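Regulation of enolase protein 1 (PDB 3O12) acts in the galactose metabolic pathway via the GAL83 protein and may control the level of the enolase ENO1. Local coordinates at residues 85-91 and 200-206; 99-105 and 185-191. One frame throughout, in Å; residues are numbered along the deposited sequence. Where two conformers were deposited one is given.

Interaction 1 of 2, residues 85-91 and 200-206. With SO4 (sulfate ion), chain B.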
ATOM      1  N   ALA A  85       9.851  -4.954   3.689  1.00 12.23           N
ATOM      2  CA  ALA A  85       9.668  -4.541   2.308  1.00 12.18           C
ATOM      3  C   ALA A  85       9.765  -3.033   2.220  1.00 11.69           C
ATOM      4  O   ALA A  85       9.367  -2.314   3.151  1.00 13.22           O
ATOM      5  CB  ALA A  85       8.306  -5.018   1.782  1.00 14.19           C
ATOM      6  N   GLN A  86      10.276  -2.536   1.103  1.00 12.18           N
ATOM      7  CA  GLN A  86      10.406  -1.099   0.914  1.00 12.36           C
ATOM      8  C   GLN A  86      10.116  -0.760  -0.547  1.00 10.19           C
ATOM      9  O   GLN A  86      10.415  -1.560  -1.445  1.00 11.88           O
ATOM     10  CB  GLN A  86      11.822  -0.696   1.315  1.00 18.45           C
ATOM     11  CG  GLN A  86      12.184   0.757   1.217  1.00 20.83           C
ATOM     12  CD  GLN A  86      13.562   0.996   1.806  1.00 19.45           C
ATOM     13  OE1 GLN A  86      13.829   0.639   2.956  1.00 19.80           O
ATOM     14  NE2 GLN A  86      14.451   1.587   1.015  1.00 22.08           N
ATOM     15  N   VAL A  87       9.540   0.412  -0.802  1.00 11.90           N
ATOM     16  CA  VAL A  87       9.207   0.830  -2.164  1.00 11.28           C
ATOM     17  C   VAL A  87       9.119   2.345  -2.256  1.00 13.16           C
ATOM     18  O   VAL A  87       8.794   3.022  -1.271  1.00 12.45           O
ATOM     19  CB  VAL A  87       7.878   0.167  -2.644  1.00 12.10           C
ATOM     20  CG1 VAL A  87       6.658   0.766  -1.920  1.00 14.27           C
ATOM     21  CG2 VAL A  87       7.722   0.227  -4.163  1.00 14.12           C
ATOM     22  N   ARG A  88       9.431   2.872  -3.433  1.00 11.98           N
ATOM     23  CA  ARG A  88       9.260   4.287  -3.736  1.00 11.36           C
ATOM     24  C   ARG A  88       7.967   4.459  -4.524  1.00 12.91           C
ATOM     25  O   ARG A  88       7.666   3.668  -5.429  1.00 14.06           O
ATOM     26  CB  ARG A  88      10.447   4.791  -4.552  1.00 12.71           C
ATOM     27  CG  ARG A  88      10.470   6.299  -4.770  1.00 12.06           C
ATOM     28  CD  ARG A  88      11.681   6.691  -5.593  1.00 15.72           C
ATOM     29  NE  ARG A  88      11.793   8.140  -5.725  1.00 16.26           N
ATOM     30  CZ  ARG A  88      12.789   8.738  -6.372  1.00 21.36           C
ATOM     31  NH1 ARG A  88      13.744   8.012  -6.937  1.00 24.11           N
ATOM     32  NH2 ARG A  88      12.831  10.061  -6.449  1.00 24.79           N
ATOM     33  N   VAL A  89       7.211   5.496  -4.186  1.00 13.56           N
ATOM     34  CA  VAL A  89       5.878   5.721  -4.748  1.00 14.56           C
ATOM     35  C   VAL A  89       5.826   7.124  -5.325  1.00 16.17           C
ATOM     36  O   VAL A  89       6.026   8.103  -4.608  1.00 16.24           O
ATOM     37  CB  VAL A  89       4.778   5.604  -3.666  1.00 13.45           C
ATOM     38  CG1 VAL A  89       3.392   5.710  -4.294  1.00 16.65           C
ATOM     39  CG2 VAL A  89       4.910   4.298  -2.910  1.00 13.63           C
ATOM     40  N   GLN A  90       5.580   7.215  -6.627  1.00 17.06           N
ATOM     41  CA  GLN A  90       5.484   8.501  -7.305  1.00 17.89           C
ATOM     42  C   GLN A  90       4.142   8.606  -8.015  1.00 19.85           C
ATOM     43  O   GLN A  90       3.981   8.140  -9.137  1.00 20.60           O
ATOM     44  CB  GLN A  90       6.646   8.674  -8.285  1.00 20.83           C
ATOM     45  CG  GLN A  90       7.991   8.742  -7.583  1.00 18.42           C
ATOM     46  CD  GLN A  90       9.157   8.809  -8.541  1.00 22.73           C
ATOM     47  OE1 GLN A  90       9.807   9.855  -8.679  1.00 33.09           O
ATOM     48  NE2 GLN A  90       9.419   7.709  -9.228  1.00 20.92           N
ATOM     49  N   GLY A  91       3.179   9.223  -7.349  1.00 21.74           N
ATOM     50  CA  GLY A  91       1.831   9.311  -7.871  1.00 21.12           C
ATOM     51  C   GLY A  91       1.448  10.723  -8.249  1.00 27.80           C
ATOM     52  O   GLY A  91       2.024  11.694  -7.752  1.00 29.57           O
ATOM     53  N   VAL A 200       0.527   6.300 -11.351  1.00 19.19           N
ATOM     54  CA  VAL A 200       1.508   6.054 -10.297  1.00 18.45           C
ATOM     55  C   VAL A 200       2.664   5.198 -10.809  1.00 16.31           C
ATOM     56  O   VAL A 200       2.446   4.195 -11.498  1.00 17.40           O
ATOM     57  CB  VAL A 200       0.878   5.308  -9.094  1.00 19.48           C
ATOM     58  CG1 VAL A 200       1.822   5.353  -7.895  1.00 18.34           C
ATOM     59  CG2 VAL A 200      -0.476   5.894  -8.732  1.00 25.36           C
ATOM     60  N   THR A 201       3.889   5.587 -10.469  1.00 16.31           N
ATOM     61  CA  THR A 201       5.056   4.749 -10.713  1.00 16.66           C
ATOM     62  C   THR A 201       5.642   4.222  -9.406  1.00 15.93           C
ATOM     63  O   THR A 201       5.867   4.980  -8.462  1.00 16.67           O
ATOM     64  CB  THR A 201       6.140   5.513 -11.492  1.00 17.62           C
ATOM     65  OG1 THR A 201       5.637   5.829 -12.796  1.00 19.79           O
ATOM     66  CG2 THR A 201       7.395   4.673 -11.636  1.00 17.76           C
ATOM     67  N   PHE A 202       5.874   2.914  -9.365  1.00 13.89           N
ATOM     68  CA  PHE A 202       6.523   2.270  -8.239  1.00 13.18           C
ATOM     69  C   PHE A 202       7.912   1.813  -8.647  1.00 14.80           C
ATOM     70  O   PHE A 202       8.096   1.295  -9.746  1.00 15.23           O
ATOM     71  CB  PHE A 202       5.718   1.055  -7.780  1.00 12.86           C
ATOM     72  CG  PHE A 202       4.315   1.380  -7.337  1.00 11.68           C
ATOM     73  CD1 PHE A 202       4.041   1.703  -6.010  1.00 12.60           C
ATOM     74  CD2 PHE A 202       3.267   1.372  -8.248  1.00 12.62           C
ATOM     75  CE1 PHE A 202       2.741   2.010  -5.606  1.00 12.06           C
ATOM     76  CE2 PHE A 202       1.966   1.672  -7.849  1.00 13.51           C
ATOM     77  CZ  PHE A 202       1.703   1.995  -6.531  1.00 14.10           C
ATOM     78  N   SER A 203       8.884   2.000  -7.761  1.00 12.53           N
ATOM     79  CA  SER A 203      10.263   1.645  -8.067  1.00 12.02           C
ATOM     80  C   SER A 203      11.049   1.406  -6.790  1.00 13.63           C
ATOM     81  O   SER A 203      10.498   1.506  -5.693  1.00 12.99           O
ATOM     82  CB  SER A 203      10.928   2.745  -8.902  1.00 15.57           C
ATOM     83  OG  SER A 203      11.038   3.957  -8.150  1.00 16.90           O
ATOM     84  N   GLU A 204      12.331   1.096  -6.914  1.00 13.77           N
ATOM     85  CA  GLU A 204      13.194   0.911  -5.740  1.00 11.16           C
ATOM     86  C   GLU A 204      12.624  -0.092  -4.749  1.00 12.05           C
ATOM     87  O   GLU A 204      12.641   0.115  -3.539  1.00 12.67           O
ATOM     88  CB  GLU A 204      13.513   2.256  -5.074  1.00 12.15           C
ATOM     89  CG  GLU A 204      14.141   3.229  -6.074  1.00 14.81           C
ATOM     90  CD  GLU A 204      14.713   4.478  -5.445  1.00 19.02           C
ATOM     91  OE1 GLU A 204      14.867   4.528  -4.206  1.00 17.96           O
ATOM     92  OE2 GLU A 204      15.033   5.397  -6.227  1.00 20.56           O
ATOM     93  N   TRP A 205      12.139  -1.200  -5.286  1.00 12.61           N
ATOM     94  CA  TRP A 205      11.617  -2.297  -4.492  1.00 11.00           C
ATOM     95  C   TRP A 205      12.706  -3.099  -3.810  1.00 13.13           C
ATOM     96  O   TRP A 205      13.746  -3.408  -4.409  1.00 14.76           O
ATOM     97  CB  TRP A 205      10.862  -3.259  -5.416  1.00 12.56           C
ATOM     98  CG  TRP A 205      10.330  -4.479  -4.719  1.00 13.39           C
ATOM     99  CD1 TRP A 205      10.790  -5.758  -4.831  1.00 13.78           C
ATOM    100  CD2 TRP A 205       9.243  -4.518  -3.792  1.00 13.54           C
ATOM    101  NE1 TRP A 205      10.042  -6.599  -4.037  1.00 14.35           N
ATOM    102  CE2 TRP A 205       9.087  -5.860  -3.391  1.00 13.70           C
ATOM    103  CE3 TRP A 205       8.383  -3.544  -3.263  1.00 14.14           C
ATOM    104  CZ2 TRP A 205       8.102  -6.261  -2.485  1.00 14.98           C
ATOM    105  CZ3 TRP A 205       7.405  -3.949  -2.363  1.00 15.69           C
ATOM    106  CH2 TRP A 205       7.281  -5.292  -1.987  1.00 14.87           C
ATOM    107  N   SER A 206      12.448  -3.483  -2.568  1.00 14.07           N
ATOM    108  CA  SER A 206      13.332  -4.388  -1.844  0.50 14.48           C
ATOM    109  C   SER A 206      12.497  -5.258  -0.914  1.00 13.53           C
ATOM    110  O   SER A 206      11.621  -4.739  -0.214  1.00 15.15           O
ATOM    111  CB  SER A 206      14.360  -3.591  -1.037  0.50 18.72           C
ATOM    112  OG  SER A 206      15.323  -4.447  -0.443  0.50 25.23           O
TER
HETATM  113  S   SO4 B 201      15.633  10.676  -8.738  0.82 55.82           S
HETATM  114  O1  SO4 B 201      15.528  11.234  -7.393  0.82 49.26           O
HETATM  115  O2  SO4 B 201      16.724  11.342  -9.445  0.82 64.69           O
HETATM  116  O3  SO4 B 201      15.909   9.243  -8.658  0.82 53.22           O
HETATM  117  O4  SO4 B 201      14.383  10.888  -9.465  0.82 51.42           O
HETATM  118  O   HOH W   1      14.632   1.007  -1.764  1.00 31.67           O
HETATM  119  O   HOH W   2       8.731   5.382  -7.999  1.00 17.49           O
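R88 and S203 face each other as an antiparallel hydrogen-bonded pair, in a worked example of how two strands absorb one extra residue and go on pairing. Backbone bonds join Q86 with S206, R88 with S203 and Q90 with T201, in both directions each time; R88 N reaches S203 O at 2.8 Å. Between the first two pairs 200-206 spends one residue more than 85-91, a beta bulge, and E204 takes up the surplus with phi and psi both positive.

Charge gathers over this bulge. The R88 chain is extended, CG lying opposite the backbone N (chi1 -172°), and its NH1 forms a salt bridge to E204 OE2 at 3.0 Å. The bond is bent, meeting the oxygen from above the carboxylate plane, with guanidinium and carboxylate turned 67° apart. A sulfate ion, probably from the crystallisation liquor, lies at the guanidinium edge and takes NH1 on O3 and NH2 on O1. D147 also pairs with R88, and K167 with E204.

Water knits the same face: one molecule accepts from Q86 NE2 and donates to E204 O, while Q86 OE1 is bonded to R151; another accepts from Q90 NE2 at 2.7 Å, donates to T201 O and hydrogen-bonds S203 OG.

Apolar groups fill the other face. V89 lies alongside F202, its CG1 4.0 Å from F202 CE1 and 3.9 Å from V200 CG1. V87 comes to the edge of the indole, with V87 CB 3.8 Å from W205 CE3, and A85 CB approaches W205 CH2.

Both strands are interior to a seven-stranded antiparallel sheet: strand 148-155 flanks 83-91, strand 48-52 flanks 199-208, and A85, F202 and W205 reach strand 185-191 of the second sheet.

Interaction 2 of 2, residues 99-105 and 185-191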
ATOM      1  N   GLN A  99      -5.619   7.184  -3.993  1.00 17.95           N
ATOM      2  CA  GLN A  99      -4.719   6.539  -3.044  1.00 17.57           C
ATOM      3  C   GLN A  99      -3.627   5.750  -3.753  1.00 15.44           C
ATOM      4  O   GLN A  99      -3.877   5.080  -4.758  1.00 16.85           O
ATOM      5  CB  GLN A  99      -5.457   5.495  -2.194  1.00 27.55           C
ATOM      6  CG  GLN A  99      -6.751   5.910  -1.555  1.00 35.88           C
ATOM      7  CD  GLN A  99      -7.568   4.703  -1.127  1.00 26.82           C
ATOM      8  OE1 GLN A  99      -7.020   3.666  -0.724  1.00 26.57           O
ATOM      9  NE2 GLN A  99      -8.883   4.822  -1.233  1.00 28.42           N
ATOM     10  N   ALA A 100      -2.430   5.777  -3.190  1.00 12.85           N
ATOM     11  CA  ALA A 100      -1.382   4.865  -3.622  1.00 14.53           C
ATOM     12  C   ALA A 100      -0.407   4.620  -2.485  1.00 13.13           C
ATOM     13  O   ALA A 100      -0.236   5.466  -1.595  1.00 14.47           O
ATOM     14  CB  ALA A 100      -0.668   5.404  -4.856  1.00 16.65           C
ATOM     15  N   GLY A 101       0.231   3.459  -2.514  1.00 12.09           N
ATOM     16  CA  GLY A 101       1.194   3.108  -1.494  1.00 12.75           C
ATOM     17  C   GLY A 101       1.521   1.637  -1.535  1.00 10.67           C
ATOM     18  O   GLY A 101       1.857   1.090  -2.592  1.00 12.18           O
ATOM     19  N   ILE A 102       1.457   1.002  -0.375  1.00 10.43           N
ATOM     20  CA  ILE A 102       1.812  -0.403  -0.248  1.00  9.57           C
ATOM     21  C   ILE A 102       0.692  -1.157   0.454  1.00 11.42           C
ATOM     22  O   ILE A 102      -0.055  -0.586   1.252  1.00 11.96           O
ATOM     23  CB  ILE A 102       3.135  -0.537   0.540  1.00 12.50           C
ATOM     24  CG1 ILE A 102       3.843  -1.867   0.230  1.00 15.48           C
ATOM     25  CG2 ILE A 102       2.910  -0.332   2.047  1.00 12.98           C
ATOM     26  CD1 ILE A 102       5.273  -1.941   0.778  1.00 16.50           C
HETATM   27  N   MSE A 103       0.569  -2.439   0.159  1.00 10.08           N
HETATM   28  CA  MSE A 103      -0.344  -3.335   0.865  1.00 10.97           C
HETATM   29  C   MSE A 103       0.397  -4.582   1.336  1.00  9.73           C
HETATM   30  O   MSE A 103       1.302  -5.084   0.651  1.00 11.09           O
HETATM   31  CB  MSE A 103      -1.539  -3.701  -0.033  1.00 10.84           C
HETATM   32  CG  MSE A 103      -2.315  -4.969   0.382  1.00 12.81           C
HETATM   33 SE   MSE A 103      -3.969  -5.174  -0.653  0.78 17.41          SE
HETATM   34  CE  MSE A 103      -5.071  -3.953   0.380  1.00 11.41           C
ATOM     35  N   VAL A 104       0.028  -5.065   2.517  1.00 10.66           N
ATOM     36  CA  VAL A 104       0.375  -6.401   2.985  1.00  9.90           C
ATOM     37  C   VAL A 104      -0.942  -7.155   3.075  1.00 11.47           C
ATOM     38  O   VAL A 104      -1.903  -6.656   3.667  1.00 12.03           O
ATOM     39  CB  VAL A 104       1.024  -6.368   4.370  1.00 10.82           C
ATOM     40  CG1 VAL A 104       1.318  -7.765   4.879  1.00 12.87           C
ATOM     41  CG2 VAL A 104       2.286  -5.503   4.374  1.00 12.87           C
ATOM     42  N   ARG A 105      -1.007  -8.349   2.495  1.00 10.93           N
ATOM     43  CA  ARG A 105      -2.261  -9.084   2.430  1.00 10.80           C
ATOM     44  C   ARG A 105      -2.052 -10.549   2.771  1.00 12.56           C
ATOM     45  O   ARG A 105      -1.102 -11.187   2.285  1.00 13.77           O
ATOM     46  CB  ARG A 105      -2.848  -8.958   1.018  1.00 13.43           C
ATOM     47  CG  ARG A 105      -4.174  -9.680   0.779  1.00 13.17           C
ATOM     48  CD  ARG A 105      -4.665  -9.325  -0.626  1.00 13.24           C
ATOM     49  NE  ARG A 105      -5.866 -10.046  -1.047  1.00 16.39           N
ATOM     50  CZ  ARG A 105      -7.084  -9.516  -1.097  1.00 15.91           C
ATOM     51  NH1 ARG A 105      -7.285  -8.252  -0.728  1.00 15.93           N
ATOM     52  NH2 ARG A 105      -8.107 -10.242  -1.523  1.00 18.47           N
ATOM     53  N   LEU A 185       1.584 -11.560   1.236  1.00 11.61           N
ATOM     54  CA  LEU A 185       1.787 -10.875  -0.035  1.00 11.00           C
ATOM     55  C   LEU A 185       2.045  -9.416   0.276  1.00 11.38           C
ATOM     56  O   LEU A 185       1.346  -8.827   1.090  1.00 11.50           O
ATOM     57  CB  LEU A 185       0.550 -11.014  -0.927  1.00 12.22           C
ATOM     58  CG  LEU A 185       0.248 -12.452  -1.346  1.00 12.76           C
ATOM     59  CD1 LEU A 185      -1.167 -12.590  -1.868  1.00 14.67           C
ATOM     60  CD2 LEU A 185       1.258 -12.886  -2.398  1.00 15.48           C
ATOM     61  N   VAL A 186       3.049  -8.823  -0.344  1.00 10.18           N
ATOM     62  CA  VAL A 186       3.347  -7.419  -0.099  1.00  9.68           C
ATOM     63  C   VAL A 186       3.745  -6.744  -1.401  1.00 12.17           C
ATOM     64  O   VAL A 186       4.403  -7.344  -2.257  1.00 11.27           O
ATOM     65  CB  VAL A 186       4.439  -7.243   1.010  1.00 12.68           C
ATOM     66  CG1 VAL A 186       5.760  -7.909   0.620  1.00 12.99           C
ATOM     67  CG2 VAL A 186       4.650  -5.762   1.355  1.00 12.06           C
ATOM     68  N   GLY A 187       3.345  -5.494  -1.577  1.00 10.71           N
ATOM     69  CA  GLY A 187       3.667  -4.812  -2.812  1.00 11.21           C
ATOM     70  C   GLY A 187       2.817  -3.586  -3.091  1.00  9.88           C
ATOM     71  O   GLY A 187       1.948  -3.212  -2.292  1.00 10.93           O
ATOM     72  N   PRO A 188       3.072  -2.924  -4.217  1.00  9.33           N
ATOM     73  CA  PRO A 188       2.347  -1.732  -4.659  1.00 12.61           C
ATOM     74  C   PRO A 188       0.828  -1.866  -4.591  1.00 12.01           C
ATOM     75  O   PRO A 188       0.252  -2.897  -4.937  1.00 11.81           O
ATOM     76  CB  PRO A 188       2.804  -1.586  -6.118  1.00 13.18           C
ATOM     77  CG  PRO A 188       4.185  -2.101  -6.073  1.00 12.88           C
ATOM     78  CD  PRO A 188       4.081  -3.333  -5.210  1.00  9.42           C
HETATM   79  N   MSE A 189       0.182  -0.786  -4.166  1.00 11.11           N
HETATM   80  CA  MSE A 189      -1.263  -0.715  -4.166  1.00 12.21           C
HETATM   81  C   MSE A 189      -1.685   0.656  -4.692  1.00 10.77           C
HETATM   82  O   MSE A 189      -1.014   1.652  -4.443  1.00 12.86           O
HETATM   83  CB  MSE A 189      -1.746  -0.942  -2.725  1.00 17.88           C
HETATM   84  CG  MSE A 189      -3.193  -0.645  -2.411  1.00 29.11           C
HETATM   85 SE   MSE A 189      -3.596   1.222  -2.001  0.72 21.75          SE
HETATM   86  CE  MSE A 189      -2.293   1.694  -0.626  1.00 28.48           C
ATOM     87  N   ALA A 190      -2.792   0.705  -5.430  1.00 12.15           N
ATOM     88  CA  ALA A 190      -3.364   1.986  -5.850  1.00 13.72           C
ATOM     89  C   ALA A 190      -4.864   1.843  -6.088  1.00 16.28           C
ATOM     90  O   ALA A 190      -5.322   0.811  -6.589  1.00 15.71           O
ATOM     91  CB  ALA A 190      -2.659   2.508  -7.104  1.00 14.80           C
ATOM     92  N   CYS A 191      -5.620   2.881  -5.731  1.00 14.45           N
ATOM     93  CA  CYS A 191      -7.085   2.854  -5.771  1.00 16.69           C
ATOM     94  C   CYS A 191      -7.613   4.216  -6.197  1.00 13.90           C
ATOM     95  O   CYS A 191      -7.044   5.245  -5.833  1.00 16.51           O
ATOM     96  CB  CYS A 191      -7.684   2.568  -4.371  1.00 17.04           C
ATOM     97  SG  CYS A 191      -7.272   0.989  -3.679  1.00 24.66           S
TER
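A strand that turns a corner while keeping its partner is the element illustrated here: 99-105 bends at G101, yet it pairs with 185-191 antiparallel, without a register shift, from Q99-C191 to R105-L185. Eight backbone hydrogen bonds join the four hydrogen-bonded pairs, Q99-C191, G101-M189, M103-G187 and R105-L185. M103 N meets G187 O at 2.9 Å, nearly straight along its C=O. At the corner the geometry is less regular, for M189 N lies well above the carbonyl plane of G101 O, 51° out of it, although the separation is still 3.0 Å.

Selenomethionine M189 fills the inside of the bend. Its chain folds back at chi2 (-84°) and chi3 (-51°), which brings CE over the corner, 3.6 Å from G101 N; M189 CB meanwhile sits 3.9 Å from M103 CB, M103 being selenomethionine too. Beyond them on this face Q99 lays its amide beside C191 CB, with Q99 OE1 bonded to K113, and R105 extends to a salt bridge with D70; F59 packs against M103, M189, C191 and R105.

On the reverse face V104 and V186 run side by side, V104 CG2 to V186 CG2 at 3.8 Å, and I102 CD1 slants across to the same V186 CG2. A100 CB and A190 CB meet more loosely at 4.2 Å.

Strands 68-78 and 110-119 flank the pair, while A100, V186 and P188 pack on strand 199-208 of the opposing sheet. Two antiparallel sheets meeting face to face through such side chains are the hallmark of a beta-sandwich.

Coming from the N terminus, after several earlier strands, the chain lays down 85-91, then passes almost at once to 99-105 in the other sheet. Some 80 residues later 185-191 returns beside 99-105 and closes interaction 2; the next strand then brings 200-206 back to 85-91, closing interaction 1. The smaller loop is therefore nested within the larger, and each closure pairs strands far apart in sequence. Their centres lie about 10 Å apart, and they touch across the interior: F202 CE1 comes within 3.3 Å of G101 O at the corner, and W205 CH2 packs against V186 O. Each contact holds one sheet together, and the packing between them joins the two sheets.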